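Local coordinates for beta-xylosidase (Uncultured organism, PDB 4MLG), which probably releases xylose from the non-reducing ends of short xylan oligosaccharides, as a calcium-bearing beta-propeller hydrolase of glycosyl hydrolase family 43, at residues N22-I27 / S55-E60; D106-G111 / G156-R161; C138-K143 / M227-G232. All coordinates share one frame; numbering follows the deposited sequence.

Contact 1: N22-I27 / S55-E60; sequences NDKLYI and SMDDVE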
ATOM      1  N   ASN A  22      -6.143  32.912 -12.468  1.00 68.93           N
ATOM      2  CA  ASN A  22      -6.035  33.964 -13.477  1.00 73.68           C
ATOM      3  C   ASN A  22      -7.372  34.635 -13.781  1.00 75.31           C
ATOM      4  O   ASN A  22      -7.717  34.846 -14.945  1.00 76.13           O
ATOM      5  CB  ASN A  22      -5.415  33.419 -14.769  1.00 74.71           C
ATOM      6  CG  ASN A  22      -4.002  32.902 -14.568  1.00 74.96           C
ATOM      7  OD1 ASN A  22      -3.250  33.424 -13.745  1.00 75.74           O
ATOM      8  ND2 ASN A  22      -3.634  31.873 -15.323  1.00 74.48           N
ATOM      9  N   ASP A  23      -8.120  34.952 -12.725  1.00 76.51           N
ATOM     10  CA  ASP A  23      -9.448  35.561 -12.834  1.00 78.53           C
ATOM     11  C   ASP A  23     -10.438  34.703 -13.621  1.00 77.21           C
ATOM     12  O   ASP A  23     -11.473  35.188 -14.080  1.00 77.29           O
ATOM     13  CB  ASP A  23      -9.363  36.972 -13.424  1.00 83.09           C
ATOM     14  CG  ASP A  23      -8.537  37.909 -12.568  1.00 87.10           C
ATOM     15  OD1 ASP A  23      -8.273  37.563 -11.396  1.00 86.29           O
ATOM     16  OD2 ASP A  23      -8.155  38.988 -13.064  1.00 91.24           O
ATOM     17  N   LYS A  24     -10.107  33.424 -13.768  1.00 76.51           N
ATOM     18  CA  LYS A  24     -10.980  32.458 -14.420  1.00 75.11           C
ATOM     19  C   LYS A  24     -11.340  31.368 -13.423  1.00 73.33           C
ATOM     20  O   LYS A  24     -10.552  31.048 -12.534  1.00 72.62           O
ATOM     21  CB  LYS A  24     -10.282  31.838 -15.631  1.00 74.95           C
ATOM     22  CG  LYS A  24     -10.346  32.672 -16.899  1.00 77.08           C
ATOM     23  CD  LYS A  24      -9.546  32.019 -18.015  1.00 77.55           C
ATOM     24  CE  LYS A  24     -10.126  32.346 -19.381  1.00 79.03           C
ATOM     25  NZ  LYS A  24     -11.479  31.744 -19.557  1.00 77.37           N
ATOM     26  N   LEU A  25     -12.530  30.799 -13.569  1.00 73.41           N
ATOM     27  CA  LEU A  25     -12.955  29.715 -12.693  1.00 72.83           C
ATOM     28  C   LEU A  25     -12.751  28.363 -13.367  1.00 70.94           C
ATOM     29  O   LEU A  25     -13.416  28.044 -14.350  1.00 71.34           O
ATOM     30  CB  LEU A  25     -14.419  29.893 -12.287  1.00 74.55           C
ATOM     31  CG  LEU A  25     -15.009  28.795 -11.400  1.00 74.58           C
ATOM     32  CD1 LEU A  25     -15.787  29.402 -10.245  1.00 75.56           C
ATOM     33  CD2 LEU A  25     -15.898  27.868 -12.217  1.00 73.92           C
ATOM     34  N   TYR A  26     -11.826  27.574 -12.832  1.00 69.18           N
ATOM     35  CA  TYR A  26     -11.561  26.243 -13.368  1.00 66.31           C
ATOM     36  C   TYR A  26     -12.242  25.172 -12.526  1.00 61.99           C
ATOM     37  O   TYR A  26     -12.308  25.279 -11.301  1.00 61.31           O
ATOM     38  CB  TYR A  26     -10.056  25.975 -13.439  1.00 66.20           C
ATOM     39  CG  TYR A  26      -9.318  26.841 -14.437  1.00 68.43           C
ATOM     40  CD1 TYR A  26      -9.039  26.378 -15.715  1.00 69.45           C
ATOM     41  CD2 TYR A  26      -8.899  28.121 -14.097  1.00 69.63           C
ATOM     42  CE1 TYR A  26      -8.363  27.166 -16.630  1.00 71.95           C
ATOM     43  CE2 TYR A  26      -8.223  28.916 -15.005  1.00 72.21           C
ATOM     44  CZ  TYR A  26      -7.958  28.434 -16.269  1.00 73.52           C
ATOM     45  OH  TYR A  26      -7.284  29.222 -17.174  1.00 76.33           O
ATOM     46  N   ILE A  27     -12.753  24.140 -13.189  1.00 58.91           N
ATOM     47  CA  ILE A  27     -13.382  23.026 -12.493  1.00 55.90           C
ATOM     48  C   ILE A  27     -12.631  21.733 -12.786  1.00 56.83           C
ATOM     49  O   ILE A  27     -12.231  21.482 -13.922  1.00 59.16           O
ATOM     50  CB  ILE A  27     -14.856  22.862 -12.900  1.00 52.78           C
ATOM     51  CG1 ILE A  27     -15.554  24.222 -12.940  1.00 53.02           C
ATOM     52  CG2 ILE A  27     -15.570  21.920 -11.943  1.00 50.42           C
ATOM     53  CD1 ILE A  27     -17.002  24.153 -13.362  1.00 52.54           C
ATOM     54  N   SER A  55     -13.440  25.377 -17.754  1.00 73.33           N
ATOM     55  CA  SER A  55     -13.193  26.740 -17.295  1.00 74.66           C
ATOM     56  C   SER A  55     -14.304  27.688 -17.735  1.00 76.76           C
ATOM     57  O   SER A  55     -14.892  27.516 -18.802  1.00 78.04           O
ATOM     58  CB  SER A  55     -11.840  27.243 -17.801  1.00 76.43           C
ATOM     59  OG  SER A  55     -11.793  27.242 -19.216  1.00 78.67           O
ATOM     60  N   MET A  56     -14.588  28.686 -16.903  1.00 76.93           N
ATOM     61  CA  MET A  56     -15.628  29.662 -17.205  1.00 77.82           C
ATOM     62  C   MET A  56     -15.128  31.083 -16.973  1.00 79.77           C
ATOM     63  O   MET A  56     -14.158  31.298 -16.248  1.00 79.52           O
ATOM     64  CB  MET A  56     -16.867  29.412 -16.342  1.00 75.84           C
ATOM     65  CG  MET A  56     -17.344  27.972 -16.323  1.00 74.28           C
ATOM     66  SD  MET A  56     -18.811  27.743 -15.303  1.00 79.66           S
ATOM     67  CE  MET A  56     -20.012  28.693 -16.230  1.00 58.98           C
ATOM     68  N   ASP A  57     -15.799  32.048 -17.592  1.00 82.66           N
ATOM     69  CA  ASP A  57     -15.524  33.459 -17.347  1.00 85.69           C
ATOM     70  C   ASP A  57     -16.677  34.072 -16.562  1.00 86.90           C
ATOM     71  O   ASP A  57     -16.494  35.032 -15.813  1.00 87.96           O
ATOM     72  CB  ASP A  57     -15.314  34.209 -18.662  1.00 88.80           C
ATOM     73  CG  ASP A  57     -13.927  33.999 -19.238  1.00 90.85           C
ATOM     74  OD1 ASP A  57     -12.960  33.952 -18.449  1.00 90.78           O
ATOM     75  OD2 ASP A  57     -13.803  33.883 -20.475  1.00 93.07           O
ATOM     76  N   ASP A  58     -17.865  33.505 -16.743  1.00 86.79           N
ATOM     77  CA  ASP A  58     -19.055  33.941 -16.023  1.00 87.40           C
ATOM     78  C   ASP A  58     -19.889  32.726 -15.626  1.00 83.86           C
ATOM     79  O   ASP A  58     -20.356  31.979 -16.483  1.00 83.28           O
ATOM     80  CB  ASP A  58     -19.883  34.895 -16.883  1.00 93.19           C
ATOM     81  CG  ASP A  58     -21.104  35.421 -16.158  1.00 96.86           C
ATOM     82  OD1 ASP A  58     -21.029  35.607 -14.925  1.00 97.18           O
ATOM     83  OD2 ASP A  58     -22.137  35.648 -16.821  1.00 99.00           O
ATOM     84  N   VAL A  59     -20.001  32.486 -14.333  1.00 81.85           N
ATOM     85  CA  VAL A  59     -20.685  31.300 -13.867  1.00 79.30           C
ATOM     86  C   VAL A  59     -22.164  31.298 -14.229  1.00 81.76           C
ATOM     87  O   VAL A  59     -22.695  30.297 -14.682  1.00 81.33           O
ATOM     88  CB  VAL A  59     -20.538  31.148 -12.344  1.00 75.41           C
ATOM     89  CG1 VAL A  59     -21.305  29.941 -11.852  1.00 73.08           C
ATOM     90  CG2 VAL A  59     -19.082  31.018 -11.969  1.00 73.39           C
ATOM     91  N   GLU A  60     -22.825  32.424 -14.007  1.00 84.58           N
ATOM     92  CA  GLU A  60     -24.255  32.529 -14.282  1.00 87.45           C
ATOM     93  C   GLU A  60     -24.773  32.502 -15.724  1.00 88.69           C
ATOM     94  O   GLU A  60     -25.746  31.825 -16.002  1.00 88.73           O
ATOM     95  CB  GLU A  60     -24.835  33.704 -13.519  1.00 91.31           C
ATOM     96  CG  GLU A  60     -24.982  33.401 -12.049  1.00 92.60           C
ATOM     97  CD  GLU A  60     -24.736  34.608 -11.200  1.00 95.93           C
ATOM     98  OE1 GLU A  60     -23.777  35.333 -11.494  1.00 97.36           O
ATOM     99  OE2 GLU A  60     -25.500  34.821 -10.248  1.00 97.57           O
TER
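Leu25 and Met56 form an antiparallel hydrogen-bonded pair, and Tyr26 with Ser55 forms the adjoining non-hydrogen-bonded pair. Met56 N donates to Leu25 O at 2.9 Å. Leu25 N donates back to Met56 O at 3.2 Å. Leu25 O also receives a CA-H...O contact from Ser55 CA.

Each pair sends its side chains to a different face of the sheet. On the face of Leu25, methyl CD2 lies 4.2 Å from Met56 SD, and the other methyl, CD1, lies 4.1 Å from Val59 CG2. The Leu25 and Val59 side chains cross at about a right angle. With CG anti to the backbone N (chi1 178°), the Leu25 branch is directed toward Met56 and Val59. Ile27 CD1 comes near the same sulfur from the same side as Leu25. On the other face, Ser55 CB approaches the Tyr26 ring obliquely, 3.6 Å from CD1. Ser55 OG is hydrogen-bonded to His67, on the next strand.

Beyond the paired residues, Lys24 and Asp57 form a salt bridge. Lys24 NZ is 2.9 Å from Asp57 OD1 and comes in from above the carboxylate plane, 42° out of it. The lysine chain is bent only at its last torsion (chi4 -66°), which turns NZ onto the carboxylate. Asp57 is exposed, so solvent probably weakens this bridge.

These strands belong to one sheet of the propeller. Strand 24-32 pairs with 50-56, which pairs in turn with 64-72. Leu25, Ile27 and Val59 pack on strands 276-280 and 283-290 of another sheet, at Val278, Phe280, Tyr285 and Phe287, while Tyr26 reaches Pro118 and Glu119 in a loop.

Contact 2: D106-G111 / G156-R161; sequences DIFRIG and GGQLQR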
ATOM      1  N   ASP A 106      -5.063  -3.018  -5.423  1.00 50.96           N
ATOM      2  CA  ASP A 106      -6.413  -2.531  -5.129  1.00 52.26           C
ATOM      3  C   ASP A 106      -6.512  -1.771  -3.805  1.00 51.10           C
ATOM      4  O   ASP A 106      -7.551  -1.789  -3.146  1.00 50.64           O
ATOM      5  CB  ASP A 106      -7.446  -3.665  -5.178  1.00 53.54           C
ATOM      6  CG  ASP A 106      -8.094  -3.810  -6.544  1.00 55.70           C
ATOM      7  OD1 ASP A 106      -7.999  -2.864  -7.356  1.00 55.65           O
ATOM      8  OD2 ASP A 106      -8.714  -4.864  -6.802  1.00 56.68           O
ATOM      9  N   ILE A 107      -5.427  -1.107  -3.421  1.00 48.93           N
ATOM     10  CA  ILE A 107      -5.431  -0.264  -2.233  1.00 47.13           C
ATOM     11  C   ILE A 107      -5.418   1.201  -2.653  1.00 45.64           C
ATOM     12  O   ILE A 107      -4.554   1.621  -3.426  1.00 45.12           O
ATOM     13  CB  ILE A 107      -4.216  -0.549  -1.332  1.00 47.71           C
ATOM     14  CG1 ILE A 107      -4.167  -2.030  -0.956  1.00 48.42           C
ATOM     15  CG2 ILE A 107      -4.261   0.316  -0.084  1.00 46.83           C
ATOM     16  CD1 ILE A 107      -2.998  -2.401  -0.065  1.00 49.56           C
ATOM     17  N   PHE A 108      -6.377   1.977  -2.154  1.00 43.70           N
ATOM     18  CA  PHE A 108      -6.481   3.380  -2.542  1.00 42.87           C
ATOM     19  C   PHE A 108      -5.282   4.196  -2.075  1.00 43.83           C
ATOM     20  O   PHE A 108      -4.973   4.249  -0.885  1.00 42.91           O
ATOM     21  CB  PHE A 108      -7.789   4.006  -2.048  1.00 42.03           C
ATOM     22  CG  PHE A 108      -8.822   4.177  -3.129  1.00 41.83           C
ATOM     23  CD1 PHE A 108      -8.598   5.045  -4.188  1.00 41.53           C
ATOM     24  CD2 PHE A 108     -10.014   3.471  -3.089  1.00 41.61           C
ATOM     25  CE1 PHE A 108      -9.542   5.202  -5.188  1.00 42.20           C
ATOM     26  CE2 PHE A 108     -10.963   3.626  -4.085  1.00 43.18           C
ATOM     27  CZ  PHE A 108     -10.724   4.492  -5.136  1.00 43.72           C
ATOM     28  N   ARG A 109      -4.605   4.816  -3.034  1.00 45.89           N
ATOM     29  CA  ARG A 109      -3.481   5.697  -2.751  1.00 48.55           C
ATOM     30  C   ARG A 109      -3.765   7.047  -3.387  1.00 50.82           C
ATOM     31  O   ARG A 109      -4.746   7.203  -4.116  1.00 50.63           O
ATOM     32  CB  ARG A 109      -2.183   5.118  -3.317  1.00 50.70           C
ATOM     33  CG  ARG A 109      -1.816   3.736  -2.796  1.00 51.43           C
ATOM     34  CD  ARG A 109      -1.532   3.754  -1.303  1.00 53.43           C
ATOM     35  NE  ARG A 109      -0.893   2.521  -0.852  1.00 55.61           N
ATOM     36  CZ  ARG A 109      -0.519   2.288   0.402  1.00 56.61           C
ATOM     37  NH1 ARG A 109      -0.723   3.203   1.339  1.00 56.81           N
ATOM     38  NH2 ARG A 109       0.059   1.137   0.722  1.00 56.25           N
ATOM     39  N   ILE A 110      -2.909   8.024  -3.108  1.00 53.48           N
ATOM     40  CA  ILE A 110      -3.063   9.354  -3.684  1.00 56.33           C
ATOM     41  C   ILE A 110      -1.805   9.761  -4.440  1.00 57.98           C
ATOM     42  O   ILE A 110      -0.709   9.768  -3.880  1.00 60.29           O
ATOM     43  CB  ILE A 110      -3.388  10.401  -2.604  1.00 59.28           C
ATOM     44  CG1 ILE A 110      -4.729  10.078  -1.941  1.00 59.65           C
ATOM     45  CG2 ILE A 110      -3.417  11.801  -3.205  1.00 61.59           C
ATOM     46  CD1 ILE A 110      -5.121  11.037  -0.837  1.00 60.11           C
ATOM     47  N   GLY A 111      -1.966  10.094  -5.716  1.00 57.81           N
ATOM     48  CA  GLY A 111      -0.838  10.452  -6.556  1.00 59.38           C
ATOM     49  C   GLY A 111      -0.807  11.927  -6.902  1.00 59.79           C
ATOM     50  O   GLY A 111      -1.788  12.644  -6.689  1.00 59.75           O
ATOM     51  N   GLY A 156     -16.310   2.250   0.508  1.00 49.53           N
ATOM     52  CA  GLY A 156     -15.510   2.064  -0.689  1.00 47.89           C
ATOM     53  C   GLY A 156     -14.206   2.836  -0.641  1.00 46.98           C
ATOM     54  O   GLY A 156     -13.264   2.531  -1.376  1.00 45.58           O
ATOM     55  N   GLY A 157     -14.152   3.835   0.235  1.00 47.91           N
ATOM     56  CA  GLY A 157     -12.971   4.667   0.378  1.00 47.46           C
ATOM     57  C   GLY A 157     -11.905   4.060   1.270  1.00 47.84           C
ATOM     58  O   GLY A 157     -10.824   4.627   1.426  1.00 48.51           O
ATOM     59  N   GLN A 158     -12.223   2.914   1.865  1.00 49.30           N
ATOM     60  CA  GLN A 158     -11.264   2.127   2.641  1.00 51.05           C
ATOM     61  C   GLN A 158     -10.727   2.836   3.884  1.00 52.83           C
ATOM     62  O   GLN A 158      -9.717   2.414   4.448  1.00 53.86           O
ATOM     63  CB  GLN A 158     -10.096   1.670   1.755  1.00 51.37           C
ATOM     64  CG  GLN A 158     -10.519   0.895   0.518  1.00 51.17           C
ATOM     65  CD  GLN A 158      -9.369   0.660  -0.442  1.00 50.90           C
ATOM     66  OE1 GLN A 158      -8.272   1.187  -0.256  1.00 50.52           O
ATOM     67  NE2 GLN A 158      -9.615  -0.134  -1.477  1.00 51.11           N
ATOM     68  N   LEU A 159     -11.402   3.897   4.315  1.00 52.85           N
ATOM     69  CA  LEU A 159     -10.960   4.658   5.481  1.00 51.98           C
ATOM     70  C   LEU A 159     -11.048   3.828   6.758  1.00 52.18           C
ATOM     71  O   LEU A 159     -10.284   4.037   7.699  1.00 53.18           O
ATOM     72  CB  LEU A 159     -11.779   5.943   5.629  1.00 52.53           C
ATOM     73  CG  LEU A 159     -11.399   6.922   6.743  1.00 51.93           C
ATOM     74  CD1 LEU A 159     -10.003   7.484   6.522  1.00 52.36           C
ATOM     75  CD2 LEU A 159     -12.421   8.045   6.837  1.00 51.84           C
ATOM     76  N   GLN A 160     -11.979   2.878   6.784  1.00 51.71           N
ATOM     77  CA  GLN A 160     -12.177   2.036   7.960  1.00 51.11           C
ATOM     78  C   GLN A 160     -11.106   0.958   8.096  1.00 50.90           C
ATOM     79  O   GLN A 160     -10.991   0.317   9.140  1.00 51.15           O
ATOM     80  CB  GLN A 160     -13.575   1.404   7.960  1.00 50.09           C
ATOM     81  CG  GLN A 160     -13.860   0.475   6.790  1.00 49.87           C
ATOM     82  CD  GLN A 160     -14.197   1.221   5.515  1.00 50.61           C
ATOM     83  OE1 GLN A 160     -14.345   2.443   5.518  1.00 52.17           O
ATOM     84  NE2 GLN A 160     -14.318   0.488   4.414  1.00 49.03           N
ATOM     85  N   ARG A 161     -10.321   0.761   7.041  1.00 51.21           N
ATOM     86  CA  ARG A 161      -9.238  -0.215   7.077  1.00 52.31           C
ATOM     87  C   ARG A 161      -8.058   0.291   7.903  1.00 53.39           C
ATOM     88  O   ARG A 161      -7.150  -0.473   8.233  1.00 53.70           O
ATOM     89  CB  ARG A 161      -8.764  -0.547   5.661  1.00 52.92           C
ATOM     90  CG  ARG A 161      -9.795  -1.248   4.790  1.00 54.57           C
ATOM     91  CD  ARG A 161      -9.220  -1.538   3.411  1.00 55.46           C
ATOM     92  NE  ARG A 161     -10.136  -2.300   2.569  1.00 57.20           N
ATOM     93  CZ  ARG A 161      -9.857  -2.685   1.327  1.00 58.48           C
ATOM     94  NH1 ARG A 161      -8.687  -2.376   0.784  1.00 58.41           N
ATOM     95  NH2 ARG A 161     -10.745  -3.377   0.627  1.00 58.73           N
TER
HETATM   96  O   HOH W   1      -8.623  -3.736  -1.925  1.00 32.77           O
HETATM   97  O   HOH W   2      -6.216   2.786   1.077  1.00 49.04           O
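The amide of Gln158 grips the backbone of Asp106 and Phe108 with two hydrogen bonds. It joins the start of a strand of the beta-propeller, 108-115, to a loop that follows strand 147-151. Phe108 N donates to Gln158 OE1 at 2.8 Å, and the bond is nearly straight at 170°. Gln158 NE2 donates to Asp106 O at 3.1 Å, with that carbonyl 19° out of the amide plane. The two bonds together fix the rotation of the amide. The glutamine chain is extended beyond CG, which carries the amide across to the strand.

The Phe108 ring lies beside this amide. Gln158 CD sits at the ring edge, near its plane, and the ring and amide planes are 64° apart. Gly156 O approaches the same ring obliquely, 3.7 Å from CE2. Trp84 also meets this ring.

Arg161 adds a link through water. Its NH1 donates to a water that in turn donates to Asp106 O, so this carbonyl serves both Gln158 and the water. Gln158 CG lies over one face of the guanidinium group, toward its rim. Arg161 NE makes a salt bridge with Glu169 of the second subunit, and Arg81 of the same chain holds the Asp106 carboxylate. The contact is therefore part of the dimer interface. A second water donates to Phe108 O at 2.7 Å and to Gln158 OE1 at 2.9 Å.

Contact 3: C138-K143 / M227-G232; sequences CIWPDK and MHYYNG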
ATOM      1  N   CYS A 138      -8.640  16.925  -0.515  1.00 52.21           N
ATOM      2  CA  CYS A 138      -8.927  18.344  -0.685  1.00 49.57           C
ATOM      3  C   CYS A 138      -7.697  19.141  -0.272  1.00 48.90           C
ATOM      4  O   CYS A 138      -7.206  18.993   0.845  1.00 47.84           O
ATOM      5  CB  CYS A 138     -10.127  18.750   0.170  1.00 47.61           C
ATOM      6  SG  CYS A 138     -10.327  20.535   0.382  1.00 81.08           S
ATOM      7  N   ILE A 139      -7.191  19.981  -1.169  1.00 48.46           N
ATOM      8  CA  ILE A 139      -5.979  20.738  -0.878  1.00 50.22           C
ATOM      9  C   ILE A 139      -6.291  22.194  -0.558  1.00 51.90           C
ATOM     10  O   ILE A 139      -6.791  22.934  -1.405  1.00 52.32           O
ATOM     11  CB  ILE A 139      -4.975  20.674  -2.036  1.00 51.53           C
ATOM     12  CG1 ILE A 139      -4.916  19.258  -2.609  1.00 50.17           C
ATOM     13  CG2 ILE A 139      -3.603  21.120  -1.561  1.00 52.72           C
ATOM     14  CD1 ILE A 139      -4.428  18.220  -1.621  1.00 49.24           C
ATOM     15  N   TRP A 140      -5.979  22.598   0.670  1.00 51.77           N
ATOM     16  CA  TRP A 140      -6.339  23.924   1.159  1.00 53.22           C
ATOM     17  C   TRP A 140      -5.133  24.834   1.392  1.00 54.73           C
ATOM     18  O   TRP A 140      -4.313  24.576   2.275  1.00 55.04           O
ATOM     19  CB  TRP A 140      -7.164  23.799   2.440  1.00 53.45           C
ATOM     20  CG  TRP A 140      -7.361  25.093   3.159  1.00 54.94           C
ATOM     21  CD1 TRP A 140      -6.888  25.422   4.396  1.00 56.60           C
ATOM     22  CD2 TRP A 140      -8.075  26.238   2.683  1.00 57.09           C
ATOM     23  NE1 TRP A 140      -7.270  26.701   4.723  1.00 59.50           N
ATOM     24  CE2 TRP A 140      -8.000  27.224   3.686  1.00 59.51           C
ATOM     25  CE3 TRP A 140      -8.774  26.525   1.506  1.00 57.73           C
ATOM     26  CZ2 TRP A 140      -8.595  28.477   3.548  1.00 60.56           C
ATOM     27  CZ3 TRP A 140      -9.365  27.768   1.371  1.00 59.38           C
ATOM     28  CH2 TRP A 140      -9.272  28.729   2.386  1.00 60.51           C
ATOM     29  N   PRO A 141      -5.024  25.905   0.593  1.00 55.63           N
ATOM     30  CA  PRO A 141      -3.979  26.919   0.765  1.00 57.16           C
ATOM     31  C   PRO A 141      -4.304  27.834   1.940  1.00 58.83           C
ATOM     32  O   PRO A 141      -4.941  28.871   1.751  1.00 58.70           O
ATOM     33  CB  PRO A 141      -4.035  27.715  -0.546  1.00 57.61           C
ATOM     34  CG  PRO A 141      -4.866  26.886  -1.491  1.00 56.44           C
ATOM     35  CD  PRO A 141      -5.822  26.146  -0.619  1.00 55.72           C
ATOM     36  N   ASP A 142      -3.870  27.451   3.136  1.00 60.80           N
ATOM     37  CA  ASP A 142      -4.178  28.206   4.345  1.00 65.02           C
ATOM     38  C   ASP A 142      -3.447  29.546   4.377  1.00 67.03           C
ATOM     39  O   ASP A 142      -2.462  29.748   3.666  1.00 67.41           O
ATOM     40  CB  ASP A 142      -3.829  27.384   5.587  1.00 68.06           C
ATOM     41  CG  ASP A 142      -4.401  27.976   6.861  1.00 72.36           C
ATOM     42  OD1 ASP A 142      -5.512  27.566   7.258  1.00 72.97           O
ATOM     43  OD2 ASP A 142      -3.744  28.852   7.462  1.00 74.41           O
ATOM     44  N   LYS A 143      -3.939  30.454   5.215  1.00 67.96           N
ATOM     45  CA  LYS A 143      -3.371  31.791   5.338  1.00 68.16           C
ATOM     46  C   LYS A 143      -1.981  31.793   5.977  1.00 67.24           C
ATOM     47  O   LYS A 143      -1.260  32.787   5.892  1.00 67.37           O
ATOM     48  CB  LYS A 143      -4.314  32.691   6.139  1.00 68.25           C
ATOM     49  CG  LYS A 143      -4.677  32.137   7.508  1.00 67.84           C
ATOM     50  CD  LYS A 143      -5.598  33.086   8.258  1.00 69.98           C
ATOM     51  CE  LYS A 143      -5.954  32.547   9.636  1.00 70.29           C
ATOM     52  NZ  LYS A 143      -6.831  33.485  10.393  1.00 72.25           N
ATOM     53  N   MET A 227     -12.741  22.498   2.293  1.00 53.99           N
ATOM     54  CA  MET A 227     -12.421  23.547   3.254  1.00 55.22           C
ATOM     55  C   MET A 227     -12.340  24.905   2.569  1.00 56.49           C
ATOM     56  O   MET A 227     -11.658  25.054   1.556  1.00 57.08           O
ATOM     57  CB  MET A 227     -11.086  23.245   3.936  1.00 55.51           C
ATOM     58  CG  MET A 227     -10.655  24.286   4.956  1.00 57.45           C
ATOM     59  SD  MET A 227     -11.558  24.160   6.511  1.00 58.06           S
ATOM     60  CE  MET A 227     -11.029  22.543   7.071  1.00 45.46           C
ATOM     61  N   HIS A 228     -13.039  25.892   3.121  1.00 56.82           N
ATOM     62  CA  HIS A 228     -12.922  27.263   2.632  1.00 58.33           C
ATOM     63  C   HIS A 228     -12.954  28.277   3.774  1.00 61.20           C
ATOM     64  O   HIS A 228     -13.150  27.916   4.934  1.00 61.92           O
ATOM     65  CB  HIS A 228     -13.985  27.577   1.572  1.00 57.64           C
ATOM     66  CG  HIS A 228     -15.352  27.832   2.129  1.00 57.12           C
ATOM     67  ND1 HIS A 228     -16.317  26.851   2.213  1.00 56.03           N
ATOM     68  CD2 HIS A 228     -15.923  28.961   2.609  1.00 58.74           C
ATOM     69  CE1 HIS A 228     -17.420  27.364   2.729  1.00 57.10           C
ATOM     70  NE2 HIS A 228     -17.206  28.642   2.980  1.00 58.66           N
ATOM     71  N   TYR A 229     -12.758  29.547   3.434  1.00 63.02           N
ATOM     72  CA  TYR A 229     -12.581  30.589   4.438  1.00 65.11           C
ATOM     73  C   TYR A 229     -13.452  31.802   4.130  1.00 66.89           C
ATOM     74  O   TYR A 229     -13.346  32.395   3.055  1.00 68.61           O
ATOM     75  CB  TYR A 229     -11.108  30.994   4.491  1.00 65.54           C
ATOM     76  CG  TYR A 229     -10.711  31.808   5.699  1.00 67.63           C
ATOM     77  CD1 TYR A 229     -10.534  31.206   6.939  1.00 67.84           C
ATOM     78  CD2 TYR A 229     -10.484  33.173   5.596  1.00 69.96           C
ATOM     79  CE1 TYR A 229     -10.159  31.945   8.044  1.00 69.98           C
ATOM     80  CE2 TYR A 229     -10.109  33.920   6.696  1.00 72.31           C
ATOM     81  CZ  TYR A 229      -9.948  33.302   7.917  1.00 72.81           C
ATOM     82  OH  TYR A 229      -9.573  34.043   9.013  1.00 75.83           O
ATOM     83  N   TYR A 230     -14.311  32.166   5.077  1.00 66.46           N
ATOM     84  CA  TYR A 230     -15.215  33.299   4.899  1.00 66.67           C
ATOM     85  C   TYR A 230     -15.415  34.083   6.192  1.00 66.97           C
ATOM     86  O   TYR A 230     -15.738  33.509   7.235  1.00 66.18           O
ATOM     87  CB  TYR A 230     -16.566  32.827   4.350  1.00 65.66           C
ATOM     88  CG  TYR A 230     -17.680  33.844   4.489  1.00 66.33           C
ATOM     89  CD1 TYR A 230     -17.796  34.905   3.599  1.00 67.48           C
ATOM     90  CD2 TYR A 230     -18.622  33.735   5.505  1.00 66.21           C
ATOM     91  CE1 TYR A 230     -18.815  35.834   3.724  1.00 68.61           C
ATOM     92  CE2 TYR A 230     -19.641  34.657   5.638  1.00 67.83           C
ATOM     93  CZ  TYR A 230     -19.734  35.704   4.745  1.00 68.58           C
ATOM     94  OH  TYR A 230     -20.752  36.622   4.875  1.00 69.81           O
ATOM     95  N   ASN A 231     -15.221  35.395   6.104  1.00 68.75           N
ATOM     96  CA  ASN A 231     -15.434  36.307   7.225  1.00 71.91           C
ATOM     97  C   ASN A 231     -14.638  35.934   8.474  1.00 71.69           C
ATOM     98  O   ASN A 231     -15.159  35.971   9.588  1.00 71.49           O
ATOM     99  CB  ASN A 231     -16.927  36.414   7.554  1.00 73.75           C
ATOM    100  CG  ASN A 231     -17.297  37.755   8.155  1.00 77.35           C
ATOM    101  OD1 ASN A 231     -16.438  38.489   8.645  1.00 79.32           O
ATOM    102  ND2 ASN A 231     -18.583  38.083   8.121  1.00 77.95           N
ATOM    103  N   GLY A 232     -13.374  35.573   8.278  1.00 71.92           N
ATOM    104  CA  GLY A 232     -12.497  35.224   9.380  1.00 72.32           C
ATOM    105  C   GLY A 232     -12.873  33.930  10.075  1.00 71.22           C
ATOM    106  O   GLY A 232     -12.622  33.764  11.268  1.00 72.61           O
TER
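Trp140 and Met227 bring together two neighbouring strands of the beta-propeller, 138-141 and 223-230, near its bound calcium ion. Each strand begins a run of four antiparallel strands, as the innermost strand of a propeller blade does. The two run in roughly the same direction, with 31° between their axes and a closest approach of 7.6 Å. No backbone hydrogen bond joins these segments, and the indole of Trp140 bridges much of the space between them.

That indole carries most of the contact. Met227 CG stands over the five-membered ring, 3.8 Å from its centroid, in a CH-pi contact. Met227 SD lies farther above the same ring at 5.3 Å, a Met-aromatic arrangement. His228 CA makes an off-centre CH-pi contact with the six-membered ring. The far corner of the indole, CH2, is 3.6 Å from Tyr229 CB. The indole reaches across because CG is anti to the Trp140 backbone N (chi1 169°).

Asp142 holds the indole from its own strand's side. Trp140 NE1 donates close to the ring plane to Asp142 OD1 at 3.2 Å, and Asp142 N lies over the ring face opposite Met227. Tyr234 OH also bonds to Asp142 OD1, which should help to fix the carboxylate.

Cys138 SG approaches Met227 N at 3.7 Å. The Cys138 side chain is about 5 Å from the calcium ion, whose site includes Asp85 and His274. At the other end of the contact, the extended chain of Lys143 crosses Tyr229 at about a right angle, and Lys143 NZ donates to Tyr229 OH at 3.1 Å.

The three contacts sample different parts of one family 43 propeller. Contact 1 closes before the others open. Contacts 2 and 3 alternate along the chain, in the order 106-111, 138-143, 156-161, 227-232. Contact 2 ties a strand of a second sheet to a loop beyond strand 147-151, while contact 3 joins the first strands of two adjacent four-stranded blades. Centres of contacts 1 and 2 are about 32 Å apart, on opposite sides of the chain's centre. Contact 3 is about 19 Å from contact 1 and about 25 Å from contact 2, centre to centre. Contact 1 thus acts within a blade, contact 3 between blades near the calcium ion, and contact 2 at the subunit interface.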